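Local structure of homospermidine synthase (2PH5) at residues C23-L31 with A386-V397; G220-N229 with P341-L349. The protein binds NAD in a Rossmann-type domain and probably makes the polyamine homospermidine. All coordinates share one frame; numbering follows the deposited sequence.

Interaction 1 (C23-L31 with A386-V397); sequences CVGQALMPL and APYNNATSLQVV. With NAD (nicotinamide-adenine-dinucleotide), chain C.
V397 is the knob of this contact: its side chain drops into the hollow formed by V24, A27, L28 and L31 on helix 23-35. The two isopropyl branches divide the work. CG1 of V397 lies against CB of A27 at 3.8 Å and faces V24 and L28, while CG2 packs against CD2 of L31 at 3.5 Å, the two side chains meeting at about a right angle. The small methyl of A27 fills a second hollow, lined by the carbonyl of Y388, the amide of N389 and CB of S393. Just there the only direct hydrogen bond between the segments forms: ND2 of N389 gives a nearly straight bond (166°) of 3.0 Å to O of A27, in the carbonyl plane and on a lone pair. The same ND2 also donates to O of P387, and OG of S393 donates to OD1 of N389, so the amide is held at both ends. A chi1 of 65° places S393 OG between its own backbone N and carbonyl carbon, close to the N389 amide, and with N390 the serine forms a capping box at the start of helix 391-408. Farther along, the ring of P30 slides past that of P387, and CG of P30 meets the Y388 ring at the edge, 4.0 Å from CD2 of Y388. The opposite end of 23-31 starts the dinucleotide-binding helix: the backbone N of V24 donates to NAD O2N, and V396 CG1 lies 3.5 Å from C4N of the nicotinamide. Segments 23-31 and 391-397 cross at 68°; helix 55-59 packs on P30 and Y388, helix 379-385 on L394, and strand 352-364 on A391 and Q395.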
loop_
_atom_site.group_PDB
_atom_site.type_symbol
_atom_site.label_atom_id
_atom_site.label_comp_id
_atom_site.label_asym_id
_atom_site.label_seq_id
_atom_site.Cartn_x
_atom_site.Cartn_y
_atom_site.Cartn_z
ATOM N N CYS A 23 -16.634 18.591 1.594
ATOM C CA CYS A 23 -16.226 18.039 0.306
ATOM C C CYS A 23 -17.373 18.074 -0.705
ATOM O O CYS A 23 -17.233 18.619 -1.805
ATOM C CB CYS A 23 -15.746 16.595 0.498
ATOM S SG CYS A 23 -14.646 16.350 1.938
ATOM N N VAL A 24 -18.507 17.491 -0.326
ATOM C CA VAL A 24 -19.688 17.442 -1.187
ATOM C C VAL A 24 -20.349 18.814 -1.397
ATOM O O VAL A 24 -20.528 19.258 -2.531
ATOM C CB VAL A 24 -20.747 16.460 -0.611
ATOM C CG1 VAL A 24 -21.987 16.446 -1.493
ATOM C CG2 VAL A 24 -20.155 15.064 -0.519
ATOM N N GLY A 25 -20.701 19.474 -0.299
ATOM C CA GLY A 25 -21.349 20.771 -0.371
ATOM C C GLY A 25 -20.677 21.797 -1.259
ATOM O O GLY A 25 -21.347 22.449 -2.057
ATOM N N GLN A 26 -19.364 21.959 -1.120
ATOM C CA GLN A 26 -18.641 22.922 -1.939
ATOM C C GLN A 26 -18.691 22.518 -3.400
ATOM O O GLN A 26 -18.847 23.364 -4.276
ATOM C CB GLN A 26 -17.171 23.019 -1.516
ATOM C CG GLN A 26 -16.948 23.374 -0.056
ATOM C CD GLN A 26 -15.479 23.563 0.292
ATOM O OE1 GLN A 26 -15.100 23.513 1.460
ATOM N NE2 GLN A 26 -14.648 23.792 -0.717
ATOM N N ALA A 27 -18.566 21.222 -3.663
ATOM C CA ALA A 27 -18.573 20.738 -5.038
ATOM C C ALA A 27 -19.947 20.806 -5.698
ATOM O O ALA A 27 -20.057 20.705 -6.917
ATOM C CB ALA A 27 -18.042 19.315 -5.088
ATOM N N LEU A 28 -20.990 20.972 -4.891
ATOM C CA LEU A 28 -22.350 21.030 -5.407
ATOM C C LEU A 28 -22.686 22.408 -5.967
ATOM O O LEU A 28 -23.362 22.522 -6.985
ATOM C CB LEU A 28 -23.341 20.697 -4.297
ATOM C CG LEU A 28 -24.580 19.865 -4.646
ATOM C CD1 LEU A 28 -25.611 20.041 -3.549
ATOM C CD2 LEU A 28 -25.164 20.280 -5.965
HETATM N N MSE A 29 -22.200 23.447 -5.297
HETATM C CA MSE A 29 -22.462 24.828 -5.687
HETATM C C MSE A 29 -22.536 25.077 -7.187
HETATM O O MSE A 29 -23.555 25.553 -7.693
HETATM C CB MSE A 29 -21.416 25.748 -5.073
HETATM C CG MSE A 29 -21.600 25.952 -3.598
HETATM SE SE MSE A 29 -23.164 27.008 -3.252
HETATM C CE MSE A 29 -22.293 28.673 -2.790
ATOM N N PRO A 30 -21.458 24.763 -7.920
ATOM C CA PRO A 30 -21.432 24.966 -9.369
ATOM C C PRO A 30 -22.610 24.342 -10.122
ATOM O O PRO A 30 -23.191 24.978 -11.002
ATOM C CB PRO A 30 -20.105 24.338 -9.773
ATOM C CG PRO A 30 -19.253 24.576 -8.576
ATOM C CD PRO A 30 -20.170 24.222 -7.452
ATOM N N LEU A 31 -22.960 23.105 -9.778
ATOM C CA LEU A 31 -24.050 22.405 -10.456
ATOM C C LEU A 31 -25.433 23.010 -10.210
ATOM O O LEU A 31 -26.325 22.901 -11.049
ATOM C CB LEU A 31 -24.057 20.910 -10.075
ATOM C CG LEU A 31 -23.071 19.983 -10.805
ATOM C CD1 LEU A 31 -21.659 20.426 -10.511
ATOM C CD2 LEU A 31 -23.265 18.528 -10.375
ATOM N N ALA A 386 -16.595 21.624 -14.389
ATOM C CA ALA A 386 -16.953 22.372 -13.191
ATOM C C ALA A 386 -15.791 22.610 -12.231
ATOM O O ALA A 386 -14.928 21.747 -12.051
ATOM C CB ALA A 386 -18.079 21.653 -12.459
ATOM N N PRO A 387 -15.762 23.792 -11.595
ATOM C CA PRO A 387 -14.701 24.128 -10.645
ATOM C C PRO A 387 -14.978 23.460 -9.295
ATOM O O PRO A 387 -16.031 22.838 -9.101
ATOM C CB PRO A 387 -14.802 25.644 -10.558
ATOM C CG PRO A 387 -16.276 25.868 -10.652
ATOM C CD PRO A 387 -16.672 24.938 -11.783
ATOM N N TYR A 388 -14.030 23.599 -8.372
ATOM C CA TYR A 388 -14.161 23.036 -7.028
ATOM C C TYR A 388 -14.581 21.572 -7.104
ATOM O O TYR A 388 -15.380 21.097 -6.298
ATOM C CB TYR A 388 -15.207 23.836 -6.249
ATOM C CG TYR A 388 -14.999 25.323 -6.355
ATOM C CD1 TYR A 388 -13.896 25.931 -5.761
ATOM C CD2 TYR A 388 -15.882 26.123 -7.087
ATOM C CE1 TYR A 388 -13.671 27.299 -5.890
ATOM C CE2 TYR A 388 -15.665 27.499 -7.225
ATOM C CZ TYR A 388 -14.554 28.076 -6.622
ATOM O OH TYR A 388 -14.301 29.424 -6.737
ATOM N N ASN A 389 -14.026 20.862 -8.079
ATOM C CA ASN A 389 -14.361 19.464 -8.289
ATOM C C ASN A 389 -13.215 18.628 -8.836
ATOM O O ASN A 389 -12.390 19.101 -9.630
ATOM C CB ASN A 389 -15.529 19.356 -9.276
ATOM C CG ASN A 389 -16.878 19.349 -8.593
ATOM O OD1 ASN A 389 -17.294 18.339 -8.011
ATOM N ND2 ASN A 389 -17.575 20.474 -8.661
ATOM N N ASN A 390 -13.161 17.381 -8.382
ATOM C CA ASN A 390 -12.185 16.440 -8.890
ATOM C C ASN A 390 -13.063 15.343 -9.481
ATOM O O ASN A 390 -14.287 15.431 -9.414
ATOM C CB ASN A 390 -11.249 15.886 -7.795
ATOM C CG ASN A 390 -11.986 15.297 -6.605
ATOM O OD1 ASN A 390 -12.942 14.527 -6.751
ATOM N ND2 ASN A 390 -11.522 15.640 -5.407
ATOM N N ALA A 391 -12.445 14.331 -10.075
ATOM C CA ALA A 391 -13.185 13.242 -10.683
ATOM C C ALA A 391 -14.195 12.633 -9.711
ATOM O O ALA A 391 -15.360 12.440 -10.056
ATOM C CB ALA A 391 -12.217 12.178 -11.172
ATOM N N THR A 392 -13.741 12.351 -8.494
ATOM C CA THR A 392 -14.574 11.746 -7.456
ATOM C C THR A 392 -15.743 12.618 -7.024
ATOM O O THR A 392 -16.893 12.185 -7.085
ATOM C CB THR A 392 -13.730 11.405 -6.201
ATOM O OG1 THR A 392 -12.605 10.609 -6.590
ATOM C CG2 THR A 392 -14.559 10.639 -5.179
ATOM N N SER A 393 -15.459 13.838 -6.583
ATOM C CA SER A 393 -16.532 14.714 -6.130
ATOM C C SER A 393 -17.578 14.949 -7.218
ATOM O O SER A 393 -18.781 14.883 -6.952
ATOM C CB SER A 393 -15.971 16.058 -5.653
ATOM O OG SER A 393 -15.382 16.777 -6.720
ATOM N N LEU A 394 -17.123 15.208 -8.443
ATOM C CA LEU A 394 -18.044 15.471 -9.547
ATOM C C LEU A 394 -19.041 14.347 -9.800
ATOM O O LEU A 394 -20.182 14.600 -10.186
ATOM C CB LEU A 394 -17.287 15.771 -10.849
ATOM C CG LEU A 394 -18.196 16.257 -11.991
ATOM C CD1 LEU A 394 -19.036 17.432 -11.482
ATOM C CD2 LEU A 394 -17.363 16.687 -13.204
ATOM N N GLN A 395 -18.626 13.108 -9.583
ATOM C CA GLN A 395 -19.538 12.002 -9.817
ATOM C C GLN A 395 -20.597 11.969 -8.718
ATOM O O GLN A 395 -21.727 11.527 -8.941
ATOM C CB GLN A 395 -18.781 10.674 -9.858
ATOM C CG GLN A 395 -17.817 10.550 -11.006
ATOM C CD GLN A 395 -16.943 9.308 -10.894
ATOM O OE1 GLN A 395 -16.308 9.078 -9.868
ATOM N NE2 GLN A 395 -16.907 8.505 -11.952
ATOM N N VAL A 396 -20.240 12.465 -7.538
ATOM C CA VAL A 396 -21.171 12.472 -6.419
ATOM C C VAL A 396 -22.211 13.573 -6.537
ATOM O O VAL A 396 -23.398 13.338 -6.308
ATOM C CB VAL A 396 -20.440 12.644 -5.080
ATOM C CG1 VAL A 396 -21.393 12.374 -3.934
ATOM C CG2 VAL A 396 -19.235 11.722 -5.028
ATOM N N VAL A 397 -21.771 14.774 -6.896
ATOM C CA VAL A 397 -22.692 15.892 -7.014
ATOM C C VAL A 397 -23.529 15.800 -8.288
ATOM O O VAL A 397 -24.642 16.334 -8.351
ATOM C CB VAL A 397 -21.934 17.259 -6.930
ATOM C CG1 VAL A 397 -21.238 17.368 -5.581
ATOM C CG2 VAL A 397 -20.925 17.402 -8.059
HETATM P PA NAD C . -17.249 16.806 5.367
HETATM O O1A NAD C . -16.838 16.301 6.723
HETATM O O2A NAD C . -16.181 17.257 4.433
HETATM O O5B NAD C . -18.321 18.015 5.510
HETATM C C5B NAD C . -19.433 17.895 6.392
HETATM C C4B NAD C . -19.878 19.311 6.803
HETATM O O4B NAD C . -20.948 19.135 7.707
HETATM C C3B NAD C . -18.806 20.134 7.525
HETATM O O3B NAD C . -18.616 21.388 6.866
HETATM C C2B NAD C . -19.343 20.302 8.919
HETATM O O2B NAD C . -18.987 21.506 9.560
HETATM C C1B NAD C . -20.848 20.092 8.742
HETATM N N9A NAD C . -21.555 19.543 9.905
HETATM C C8A NAD C . -20.980 18.667 10.842
HETATM N N7A NAD C . -21.430 18.912 12.090
HETATM C C5A NAD C . -22.287 19.953 11.987
HETATM C C6A NAD C . -23.048 20.622 12.945
HETATM N N6A NAD C . -23.061 20.300 14.239
HETATM N N1A NAD C . -23.836 21.674 12.501
HETATM C C2A NAD C . -23.879 22.060 11.176
HETATM N N3A NAD C . -23.145 21.410 10.212
HETATM C C4A NAD C . -22.370 20.374 10.649
HETATM O O3 NAD C . -18.010 15.593 4.695
HETATM P PN NAD C . -18.792 15.423 3.304
HETATM O O1N NAD C . -18.298 14.173 2.679
HETATM O O2N NAD C . -18.676 16.717 2.543
HETATM O O5D NAD C . -20.200 15.227 4.004
HETATM C C5D NAD C . -21.422 14.980 3.354
HETATM C C4D NAD C . -21.627 13.484 3.461
HETATM O O4D NAD C . -21.854 12.962 2.179
HETATM C C3D NAD C . -21.606 12.324 4.435
HETATM O O3D NAD C . -22.848 12.182 5.108
HETATM C C2D NAD C . -21.287 11.156 3.518
HETATM O O2D NAD C . -21.681 9.915 4.031
HETATM C C1D NAD C . -21.965 11.551 2.212
HETATM N N1N NAD C . -21.311 11.105 0.959
HETATM C C2N NAD C . -21.993 10.307 0.068
HETATM C C3N NAD C . -21.332 9.931 -1.121
HETATM C C7N NAD C . -21.995 9.082 -2.150
HETATM O O7N NAD C . -21.276 8.785 -3.279
HETATM N N7N NAD C . -23.228 8.640 -2.026
HETATM C C4N NAD C . -19.995 10.363 -1.395
HETATM C C5N NAD C . -19.333 11.177 -0.452
HETATM C C6N NAD C . -19.973 11.552 0.714
HETATM O O HOH W 1 -14.500 20.190 -3.263
#

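Interaction 2 (G220-N229 with P341-L349); sequences GEFVNTWSAN and PQNKNRLIL
Strands 221-224 and 344-347 run parallel, their short axes 4.5 Å apart at closest approach and inclined by 18°, joined by four backbone bonds in which F222 and N224 of one strand alternate with R346 and I348 of the other. They make up a two-stranded parallel sheet within the region assigned to the saccharopine dehydrogenase C-terminal family. F222 uses both its N and its O, donating to O of K344 and accepting from N of R346; N224 does likewise with O of R346 and N of I348. On the side carrying E221, V223 and R346, a salt bridge spans the strands. R346 grips the carboxylate side-on, NE to E221 OE1 at 3.0 Å and NH1 to OE2 at 3.1 Å, both oxygens nearly in the guanidinium plane. The nitrogens approach from above the carboxylate plane, and the two groups are turned 42° apart. R346 leaves its backbone with CG anti to N (chi1 -178°) and bends at chi3, which brings NE and NH1 round to the acid. V223 runs alongside in the same direction, CG1 over one guanidinium face, off toward its rim, and CG2 3.7 Å from NH1. Each charged group has a second partner: NH2 of R346 pairs with E351, and OE2 of E221 accepts from N of S218. On the other face of the sheet, the amide of Q342 stands almost perpendicular to the F222 ring and meets it at the edge, while helices 228-236 and 325-336 pack on that phenyl. A228 CB rests against the side chain of N345. At the ends of the strands, CG2 of T225 packs on CD1 of I348 at 3.6 Å, and CD1 of L347 lies 3.2 Å from O of T225.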
loop_
_atom_site.group_PDB
_atom_site.type_symbol
_atom_site.label_atom_id
_atom_site.label_comp_id
_atom_site.label_asym_id
_atom_site.label_seq_id
_atom_site.Cartn_x
_atom_site.Cartn_y
_atom_site.Cartn_z
ATOM N N GLY A 220 2.142 11.198 8.353
ATOM C CA GLY A 220 1.241 11.756 9.345
ATOM C C GLY A 220 -0.057 12.349 8.856
ATOM O O GLY A 220 -0.677 13.142 9.561
ATOM N N GLU A 221 -0.494 11.976 7.663
ATOM C CA GLU A 221 -1.738 12.534 7.164
ATOM C C GLU A 221 -2.471 11.524 6.312
ATOM O O GLU A 221 -1.854 10.716 5.622
ATOM C CB GLU A 221 -1.452 13.786 6.336
ATOM C CG GLU A 221 -0.911 13.495 4.948
ATOM C CD GLU A 221 -0.583 14.759 4.161
ATOM O OE1 GLU A 221 -1.246 15.795 4.399
ATOM O OE2 GLU A 221 0.328 14.708 3.300
ATOM N N PHE A 222 -3.796 11.560 6.374
ATOM C CA PHE A 222 -4.603 10.664 5.566
ATOM C C PHE A 222 -5.082 11.501 4.373
ATOM O O PHE A 222 -5.817 12.476 4.540
ATOM C CB PHE A 222 -5.783 10.127 6.379
ATOM C CG PHE A 222 -6.420 8.904 5.780
ATOM C CD1 PHE A 222 -7.263 9.009 4.673
ATOM C CD2 PHE A 222 -6.159 7.636 6.305
ATOM C CE1 PHE A 222 -7.838 7.871 4.097
ATOM C CE2 PHE A 222 -6.728 6.492 5.736
ATOM C CZ PHE A 222 -7.571 6.608 4.629
ATOM N N VAL A 223 -4.635 11.125 3.177
ATOM C CA VAL A 223 -4.982 11.840 1.956
ATOM C C VAL A 223 -5.971 11.042 1.103
ATOM O O VAL A 223 -5.801 9.839 0.884
ATOM C CB VAL A 223 -3.699 12.155 1.142
ATOM C CG1 VAL A 223 -4.010 13.101 -0.015
ATOM C CG2 VAL A 223 -2.666 12.794 2.056
ATOM N N ASN A 224 -7.010 11.719 0.624
ATOM C CA ASN A 224 -8.029 11.051 -0.168
ATOM C C ASN A 224 -8.739 12.023 -1.097
ATOM O O ASN A 224 -8.749 13.235 -0.872
ATOM C CB ASN A 224 -9.032 10.365 0.763
ATOM C CG ASN A 224 -9.971 9.423 0.027
ATOM O OD1 ASN A 224 -9.617 8.841 -1.000
ATOM N ND2 ASN A 224 -11.175 9.256 0.565
ATOM N N THR A 225 -9.323 11.485 -2.157
ATOM C CA THR A 225 -10.023 12.312 -3.115
ATOM C C THR A 225 -11.350 12.783 -2.550
ATOM O O THR A 225 -12.006 13.647 -3.126
ATOM C CB THR A 225 -10.218 11.552 -4.417
ATOM O OG1 THR A 225 -10.759 10.257 -4.139
ATOM C CG2 THR A 225 -8.861 11.391 -5.120
ATOM N N TRP A 226 -11.743 12.198 -1.422
ATOM C CA TRP A 226 -12.967 12.589 -0.731
ATOM C C TRP A 226 -12.695 12.547 0.765
ATOM O O TRP A 226 -11.544 12.402 1.176
ATOM C CB TRP A 226 -14.146 11.679 -1.078
ATOM C CG TRP A 226 -13.864 10.220 -1.001
ATOM C CD1 TRP A 226 -13.073 9.498 -1.841
ATOM C CD2 TRP A 226 -14.427 9.283 -0.071
ATOM N NE1 TRP A 226 -13.108 8.169 -1.501
ATOM C CE2 TRP A 226 -13.929 8.004 -0.422
ATOM C CE3 TRP A 226 -15.304 9.397 1.019
ATOM C CZ2 TRP A 226 -14.282 6.840 0.283
ATOM C CZ3 TRP A 226 -15.653 8.235 1.720
ATOM C CH2 TRP A 226 -15.140 6.977 1.343
ATOM N N SER A 227 -13.739 12.669 1.578
ATOM C CA SER A 227 -13.557 12.670 3.023
ATOM C C SER A 227 -12.658 11.572 3.578
ATOM O O SER A 227 -12.967 10.383 3.465
ATOM C CB SER A 227 -14.898 12.585 3.738
ATOM O OG SER A 227 -14.684 12.521 5.134
ATOM N N ALA A 228 -11.553 11.980 4.196
ATOM C CA ALA A 228 -10.637 11.014 4.780
ATOM C C ALA A 228 -11.345 10.250 5.907
ATOM O O ALA A 228 -11.228 9.027 5.999
ATOM C CB ALA A 228 -9.384 11.709 5.308
ATOM N N ASN A 229 -12.096 10.953 6.752
ATOM C CA ASN A 229 -12.798 10.273 7.838
ATOM C C ASN A 229 -13.849 9.283 7.347
ATOM O O ASN A 229 -14.057 8.241 7.968
ATOM C CB ASN A 229 -13.432 11.276 8.805
ATOM C CG ASN A 229 -12.538 11.561 9.997
ATOM O OD1 ASN A 229 -12.131 10.638 10.712
ATOM N ND2 ASN A 229 -12.226 12.826 10.219
ATOM N N PRO A 341 -5.975 6.596 13.622
ATOM C CA PRO A 341 -6.001 7.544 12.507
ATOM C C PRO A 341 -4.980 8.670 12.648
ATOM O O PRO A 341 -4.724 9.163 13.748
ATOM C CB PRO A 341 -7.448 8.042 12.510
ATOM C CG PRO A 341 -7.870 7.875 13.937
ATOM C CD PRO A 341 -7.278 6.544 14.304
ATOM N N GLN A 342 -4.386 9.049 11.519
ATOM C CA GLN A 342 -3.388 10.114 11.472
ATOM C C GLN A 342 -3.971 11.369 12.112
ATOM O O GLN A 342 -5.173 11.610 12.034
ATOM C CB GLN A 342 -3.009 10.427 10.019
ATOM C CG GLN A 342 -2.234 9.346 9.270
ATOM C CD GLN A 342 -3.114 8.406 8.456
ATOM O OE1 GLN A 342 -2.709 7.937 7.390
ATOM N NE2 GLN A 342 -4.312 8.118 8.958
ATOM N N ASN A 343 -3.120 12.173 12.739
ATOM C CA ASN A 343 -3.594 13.394 13.377
ATOM C C ASN A 343 -3.961 14.471 12.353
ATOM O O ASN A 343 -4.503 15.520 12.713
ATOM C CB ASN A 343 -2.538 13.932 14.351
ATOM C CG ASN A 343 -2.280 12.982 15.509
ATOM O OD1 ASN A 343 -3.212 12.370 16.044
ATOM N ND2 ASN A 343 -1.017 12.861 15.914
ATOM N N LYS A 344 -3.691 14.204 11.079
ATOM C CA LYS A 344 -3.988 15.177 10.036
ATOM C C LYS A 344 -4.718 14.560 8.838
ATOM O O LYS A 344 -4.430 13.435 8.444
ATOM C CB LYS A 344 -2.680 15.825 9.583
ATOM C CG LYS A 344 -2.790 17.286 9.269
ATOM C CD LYS A 344 -3.665 17.497 8.047
ATOM C CE LYS A 344 -4.373 18.848 8.094
ATOM N NZ LYS A 344 -5.398 18.892 9.187
ATOM N N ASN A 345 -5.673 15.297 8.274
ATOM C CA ASN A 345 -6.420 14.834 7.105
ATOM C C ASN A 345 -6.282 15.860 5.985
ATOM O O ASN A 345 -6.166 17.060 6.237
ATOM C CB ASN A 345 -7.909 14.663 7.415
ATOM C CG ASN A 345 -8.206 13.400 8.181
ATOM O OD1 ASN A 345 -7.536 12.390 8.008
ATOM N ND2 ASN A 345 -9.230 13.439 9.014
ATOM N N ARG A 346 -6.302 15.397 4.743
ATOM C CA ARG A 346 -6.192 16.317 3.630
ATOM C C ARG A 346 -7.008 15.827 2.450
ATOM O O ARG A 346 -7.027 14.633 2.160
ATOM C CB ARG A 346 -4.725 16.495 3.225
ATOM C CG ARG A 346 -4.517 17.495 2.092
ATOM C CD ARG A 346 -3.085 17.996 2.033
ATOM N NE ARG A 346 -2.130 16.909 1.812
ATOM C CZ ARG A 346 -1.667 16.540 0.621
ATOM N NH1 ARG A 346 -0.803 15.539 0.532
ATOM N NH2 ARG A 346 -2.058 17.182 -0.475
ATOM N N LEU A 347 -7.707 16.750 1.793
ATOM C CA LEU A 347 -8.521 16.429 0.622
ATOM C C LEU A 347 -7.774 16.898 -0.614
ATOM O O LEU A 347 -7.531 18.098 -0.787
ATOM C CB LEU A 347 -9.875 17.149 0.685
ATOM C CG LEU A 347 -10.770 17.174 -0.577
ATOM C CD1 LEU A 347 -11.313 15.780 -0.896
ATOM C CD2 LEU A 347 -11.941 18.140 -0.338
ATOM N N ILE A 348 -7.403 15.966 -1.478
ATOM C CA ILE A 348 -6.700 16.375 -2.674
ATOM C C ILE A 348 -7.663 16.804 -3.763
ATOM O O ILE A 348 -8.550 16.058 -4.177
ATOM C CB ILE A 348 -5.767 15.279 -3.188
ATOM C CG1 ILE A 348 -6.499 13.933 -3.230
ATOM C CG2 ILE A 348 -4.546 15.232 -2.300
ATOM C CD1 ILE A 348 -5.748 12.842 -3.984
ATOM N N LEU A 349 -7.466 18.037 -4.211
ATOM C CA LEU A 349 -8.295 18.650 -5.228
ATOM C C LEU A 349 -7.394 19.293 -6.283
ATOM O O LEU A 349 -7.198 18.743 -7.367
ATOM C CB LEU A 349 -9.178 19.703 -4.566
ATOM C CG LEU A 349 -10.319 20.334 -5.356
ATOM C CD1 LEU A 349 -11.351 19.272 -5.723
ATOM C CD2 LEU A 349 -10.954 21.430 -4.500
#

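From the N terminus, after strand 16-19 the chain forms helix 23-35 in the NAD-binding part, and only after some 350 residues does 386-397 come back to close the wide loop of interaction 1. Interaction 2 is nested inside that loop: 220-229 is laid down first, and 341-349 returns 112 residues later to pair with it. The outer contact thus joins the dinucleotide-binding region to the C-terminal family region, while the inner one ties together two parts of the latter. Their centres are about 17 Å apart, yet they touch: N390 ND2 probably donates to T225 O at 3.1 Å, and the hydroxyls of T392 and T225 are probably hydrogen-bonded.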